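Long-range contacts in putative mannose-6-phosphate isomerase YvyI (Bacillus subtilis, PDB 1QWR), which probably interconverts D-mannose 6-phosphate and D-fructose 6-phosphate as a zinc-dependent type 1 mannose-6-phosphate isomerase: residues A[100-106]-A[216-221]; A[134-138]-A[222-227]. All blocks are in the same frame, centred on the assembly; numbering follows the deposited sequence.

Interaction 1: residues A[100-106]-A[216-221]; sequences VHPDDYY and KAVNAA. With ZN (zinc ion), chain E.
Val100 and Ala217 meet where the short strand ahead of the zinc ligand His101 packs against helix 214-220. The valine's methyls meet successive turns of the chain: a chi1 of 52° tucks CG1 between the main-chain N and C and turns it onto Ala217, within the helix, a tight 3.3 Å from its CA; CG2 lies more loosely by Ala221, just after it, 4.1 Å from its CA. Pro102 CB is 4.1 Å from Ala220 CB. Tyr106 reaches across Asn219 at about a right angle, its OH 3.5 Å from Asn219 CB, while the ring and the amide plane are only 18° apart. Asn219 ND2 is hydrogen-bonded to Ala215 O, and Lys216, whose CG touches the same hydroxyl, makes a salt bridge with Glu111. Asp103 caps helix 104-110, its OD1 taking Tyr106 N at 2.8 Å. Were Val100 cut back to an alanine, both methyls would be gone and a gap would probably open against Ala217 and Ala221, beside His101. The direct contacts are mainly van der Waals, with a water donating to Ala220 O (2.6 Å) as the polar link, though its bond from Asp103 N is weak; shape, more than charge, fits the helix here.

Interaction 2: residues A[134-138]-A[222-227]; sequences YGHTA and TVPHVD
His225 lies flat against Gly135, and the packing here is tight. The CA of Gly135 sits over the middle of the imidazole, 3.5 Å from the ring centroid and 8° off its normal, a CH-pi contact. Glycine suits the place twice over: a CB would run into His225 CD2, and at these backbone angles it would also jam against the preceding carbonyl. With CG anti to the backbone N (chi1 172°), His225 carries its ring along the strand toward Tyr134. There its NE2 donates to Asp227 OD1 at 2.7 Å, the oxygen lying in the imidazole plane but the nitrogen standing above the carboxylate plane. This bond would be expected to limit rotation of the imidazole. The same OD1 comes up to the edge of the Tyr134 ring, 3.3 Å from CE2, and the tyrosine and histidine planes are perpendicular. His136 packs from the other end: His225 CB lies over one face of its ring, toward the rim, while Thr222 O approaches its edge, 3.1 Å from CE1.

Around this core, water does much of the joining. One molecule donates to His136 O and Ala138 O and accepts from His225 N at 2.9 Å; a second lies 2.9 Å from His225 ND1, with a weak bond to His136 ND1. Pro224, after a cis peptide bond, and Asp227 lie toward solvent, and Asp227 OD2 makes only a weak, long ion pair with Arg158. The whole is a loop laid along the end of the central strand, 131-136, of a three-stranded antiparallel sheet, meeting it through a glycine-histidine CH-pi contact and bridging waters, with a His-carboxylate hydrogen bond inside the loop steadying the histidine.

In the fold
The two contacts show one continuous run of chain making two successive contacts near a metal site. Helix 214-220 packs in interaction 1 and, without a break, the loop that follows packs in interaction 2; the contact centres are 13 Å apart. Helix 141-149 touches both, with Leu144 meeting Ala221 in the first and Ala138 and Val223 in the second. Interaction 1 holds His101, which binds the zinc ion with Glu119 and His176, and the side chain of Ala217 is about 7 Å from that of Arg196, probably an active-site residue. Interaction 2 stands farther back: the side chain of Tyr134 is about 5 Å from that of His176 and about 9 Å from the metal.

Interaction 1: residues A[100-106]-A[216-221]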
# COMPACT_ATOMS: atom_id res chain seq x y z
N VAL A 100 9.23 11.98 -3.29
CA VAL A 100 8.42 11.95 -4.50
C VAL A 100 8.73 10.62 -5.22
O VAL A 100 9.88 10.15 -5.20
CB VAL A 100 8.76 13.12 -5.46
CG1 VAL A 100 10.24 13.18 -5.72
CG2 VAL A 100 8.02 12.95 -6.79
N HIS A 101 7.72 10.03 -5.84
CA HIS A 101 7.91 8.78 -6.59
C HIS A 101 7.76 9.12 -8.05
O HIS A 101 6.88 9.88 -8.43
CB HIS A 101 6.83 7.74 -6.24
CG HIS A 101 6.84 7.33 -4.81
ND1 HIS A 101 7.91 6.69 -4.23
CD2 HIS A 101 5.89 7.44 -3.84
CE1 HIS A 101 7.63 6.43 -2.96
NE2 HIS A 101 6.41 6.86 -2.70
N PRO A 102 8.63 8.56 -8.90
CA PRO A 102 8.54 8.84 -10.33
C PRO A 102 7.41 8.06 -10.99
O PRO A 102 6.88 7.09 -10.40
CB PRO A 102 9.90 8.40 -10.85
CG PRO A 102 10.20 7.21 -9.99
CD PRO A 102 9.81 7.71 -8.60
N ASP A 103 7.05 8.48 -12.20
CA ASP A 103 6.02 7.79 -12.95
C ASP A 103 6.70 6.65 -13.71
O ASP A 103 7.92 6.50 -13.61
CB ASP A 103 5.29 8.78 -13.90
CG ASP A 103 6.16 9.25 -15.07
OD1 ASP A 103 7.39 9.07 -15.04
OD2 ASP A 103 5.59 9.81 -16.03
N ASP A 104 5.94 5.85 -14.46
CA ASP A 104 6.52 4.72 -15.17
C ASP A 104 7.64 5.11 -16.15
O ASP A 104 8.65 4.40 -16.30
CB ASP A 104 5.44 3.96 -15.97
CG ASP A 104 4.46 3.21 -15.08
OD1 ASP A 104 4.74 3.02 -13.87
OD2 ASP A 104 3.40 2.79 -15.61
N TYR A 105 7.45 6.22 -16.85
CA TYR A 105 8.47 6.65 -17.81
C TYR A 105 9.78 7.01 -17.13
O TYR A 105 10.85 6.50 -17.50
CB TYR A 105 7.98 7.86 -18.60
CG TYR A 105 9.06 8.43 -19.49
CD1 TYR A 105 9.47 7.75 -20.64
CD2 TYR A 105 9.71 9.62 -19.15
CE1 TYR A 105 10.51 8.24 -21.44
CE2 TYR A 105 10.75 10.12 -19.93
CZ TYR A 105 11.14 9.43 -21.07
OH TYR A 105 12.17 9.92 -21.83
N TYR A 106 9.72 7.89 -16.15
CA TYR A 106 10.94 8.32 -15.48
C TYR A 106 11.62 7.18 -14.74
O TYR A 106 12.84 7.08 -14.75
CB TYR A 106 10.67 9.45 -14.51
CG TYR A 106 11.94 10.18 -14.10
CD1 TYR A 106 12.42 11.25 -14.86
CD2 TYR A 106 12.67 9.78 -12.98
CE1 TYR A 106 13.60 11.93 -14.52
CE2 TYR A 106 13.87 10.45 -12.62
CZ TYR A 106 14.32 11.52 -13.39
OH TYR A 106 15.50 12.18 -13.07
N LYS A 216 16.87 14.06 -8.88
CA LYS A 216 15.82 13.18 -9.37
C LYS A 216 14.45 13.57 -8.83
O LYS A 216 13.46 13.50 -9.56
CB LYS A 216 16.14 11.72 -9.03
CG LYS A 216 17.22 11.12 -9.92
CD LYS A 216 17.43 9.64 -9.64
CE LYS A 216 18.34 9.01 -10.67
NZ LYS A 216 18.49 7.55 -10.42
N ALA A 217 14.39 13.97 -7.56
CA ALA A 217 13.11 14.36 -6.97
C ALA A 217 12.56 15.58 -7.70
O ALA A 217 11.38 15.65 -8.03
CB ALA A 217 13.29 14.69 -5.48
N VAL A 218 13.43 16.55 -7.93
CA VAL A 218 12.97 17.76 -8.61
C VAL A 218 12.53 17.43 -10.04
O VAL A 218 11.51 17.94 -10.52
CB VAL A 218 14.08 18.83 -8.60
CG1 VAL A 218 13.61 20.06 -9.37
CG2 VAL A 218 14.39 19.22 -7.14
N ASN A 219 13.28 16.56 -10.71
CA ASN A 219 12.92 16.16 -12.07
C ASN A 219 11.58 15.41 -12.10
O ASN A 219 10.78 15.59 -13.01
CB ASN A 219 14.00 15.26 -12.66
CG ASN A 219 15.12 16.05 -13.32
OD1 ASN A 219 14.93 16.59 -14.41
ND2 ASN A 219 16.27 16.11 -12.67
N ALA A 220 11.34 14.56 -11.11
CA ALA A 220 10.11 13.78 -11.10
C ALA A 220 8.89 14.49 -10.56
O ALA A 220 7.74 14.10 -10.82
CB ALA A 220 10.32 12.49 -10.31
N ALA A 221 9.14 15.55 -9.80
CA ALA A 221 8.07 16.28 -9.15
C ALA A 221 7.21 17.12 -10.07
O ALA A 221 7.70 17.79 -10.97
CB ALA A 221 8.65 17.17 -8.03
ZN ZN E . 5.29 7.10 -0.48
O HOH W 1 7.38 11.86 -12.13
O HOH W 2 5.59 4.54 -0.83

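Interaction 2: residues A[134-138]-A[222-227]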
# COMPACT_ATOMS: atom_id res chain seq x y z
N TYR A 134 1.31 16.61 1.90
CA TYR A 134 0.77 16.29 0.58
C TYR A 134 0.74 17.54 -0.30
O TYR A 134 -0.12 18.41 -0.13
CB TYR A 134 -0.66 15.76 0.73
CG TYR A 134 -1.28 15.21 -0.54
CD1 TYR A 134 -1.33 13.84 -0.79
CD2 TYR A 134 -1.87 16.06 -1.48
CE1 TYR A 134 -1.95 13.33 -1.93
CE2 TYR A 134 -2.49 15.57 -2.63
CZ TYR A 134 -2.53 14.20 -2.84
OH TYR A 134 -3.15 13.71 -3.96
N GLY A 135 1.66 17.60 -1.26
CA GLY A 135 1.72 18.74 -2.16
C GLY A 135 2.63 19.84 -1.65
O GLY A 135 3.19 19.73 -0.56
N HIS A 136 2.75 20.91 -2.44
CA HIS A 136 3.62 22.02 -2.08
C HIS A 136 3.14 23.32 -2.72
O HIS A 136 2.21 23.32 -3.53
CB HIS A 136 5.04 21.74 -2.55
CG HIS A 136 5.17 21.68 -4.04
ND1 HIS A 136 4.95 20.53 -4.76
CD2 HIS A 136 5.39 22.66 -4.94
CE1 HIS A 136 5.04 20.80 -6.05
NE2 HIS A 136 5.30 22.09 -6.19
N THR A 137 3.80 24.42 -2.39
CA THR A 137 3.38 25.73 -2.91
C THR A 137 4.23 26.31 -4.04
O THR A 137 3.91 27.38 -4.56
CB THR A 137 3.38 26.78 -1.78
OG1 THR A 137 4.70 26.84 -1.21
CG2 THR A 137 2.38 26.41 -0.70
N ALA A 138 5.31 25.63 -4.40
CA ALA A 138 6.20 26.13 -5.45
C ALA A 138 5.49 26.25 -6.79
O ALA A 138 4.77 25.35 -7.20
CB ALA A 138 7.42 25.26 -5.57
N THR A 222 5.91 17.07 -9.81
CA THR A 222 4.94 17.84 -10.56
C THR A 222 4.93 19.26 -9.99
O THR A 222 4.69 19.44 -8.80
CB THR A 222 3.56 17.27 -10.39
OG1 THR A 222 3.58 15.92 -10.86
CG2 THR A 222 2.53 18.08 -11.16
N VAL A 223 5.16 20.25 -10.83
CA VAL A 223 5.16 21.64 -10.39
C VAL A 223 4.40 22.48 -11.42
O VAL A 223 4.71 22.41 -12.60
CB VAL A 223 6.60 22.18 -10.30
CG1 VAL A 223 6.58 23.62 -9.82
CG2 VAL A 223 7.43 21.29 -9.38
N PRO A 224 3.40 23.26 -10.98
CA PRO A 224 2.94 23.40 -9.60
C PRO A 224 2.12 22.19 -9.18
O PRO A 224 1.74 21.37 -10.01
CB PRO A 224 2.08 24.65 -9.65
CG PRO A 224 1.45 24.57 -10.99
CD PRO A 224 2.65 24.18 -11.86
N HIS A 225 1.85 22.10 -7.89
CA HIS A 225 1.04 21.01 -7.38
C HIS A 225 -0.42 21.39 -7.54
O HIS A 225 -0.79 22.53 -7.26
CB HIS A 225 1.28 20.77 -5.89
CG HIS A 225 0.32 19.78 -5.30
ND1 HIS A 225 0.47 18.42 -5.43
CD2 HIS A 225 -0.84 19.96 -4.62
CE1 HIS A 225 -0.55 17.80 -4.88
NE2 HIS A 225 -1.37 18.71 -4.38
N VAL A 226 -1.22 20.44 -7.98
CA VAL A 226 -2.66 20.64 -8.11
C VAL A 226 -3.28 19.42 -7.44
O VAL A 226 -2.93 18.28 -7.77
CB VAL A 226 -3.09 20.71 -9.60
CG1 VAL A 226 -4.60 20.84 -9.70
CG2 VAL A 226 -2.41 21.90 -10.28
N ASP A 227 -4.18 19.64 -6.48
CA ASP A 227 -4.84 18.53 -5.79
C ASP A 227 -5.80 17.85 -6.75
O ASP A 227 -6.63 18.52 -7.37
CB ASP A 227 -5.66 19.00 -4.59
CG ASP A 227 -4.81 19.23 -3.36
OD1 ASP A 227 -3.76 18.58 -3.22
OD2 ASP A 227 -5.23 20.06 -2.51
O HOH W 3 -2.81 19.77 -0.39
O HOH W 4 2.40 24.38 -6.17
O HOH W 5 3.27 17.66 -4.98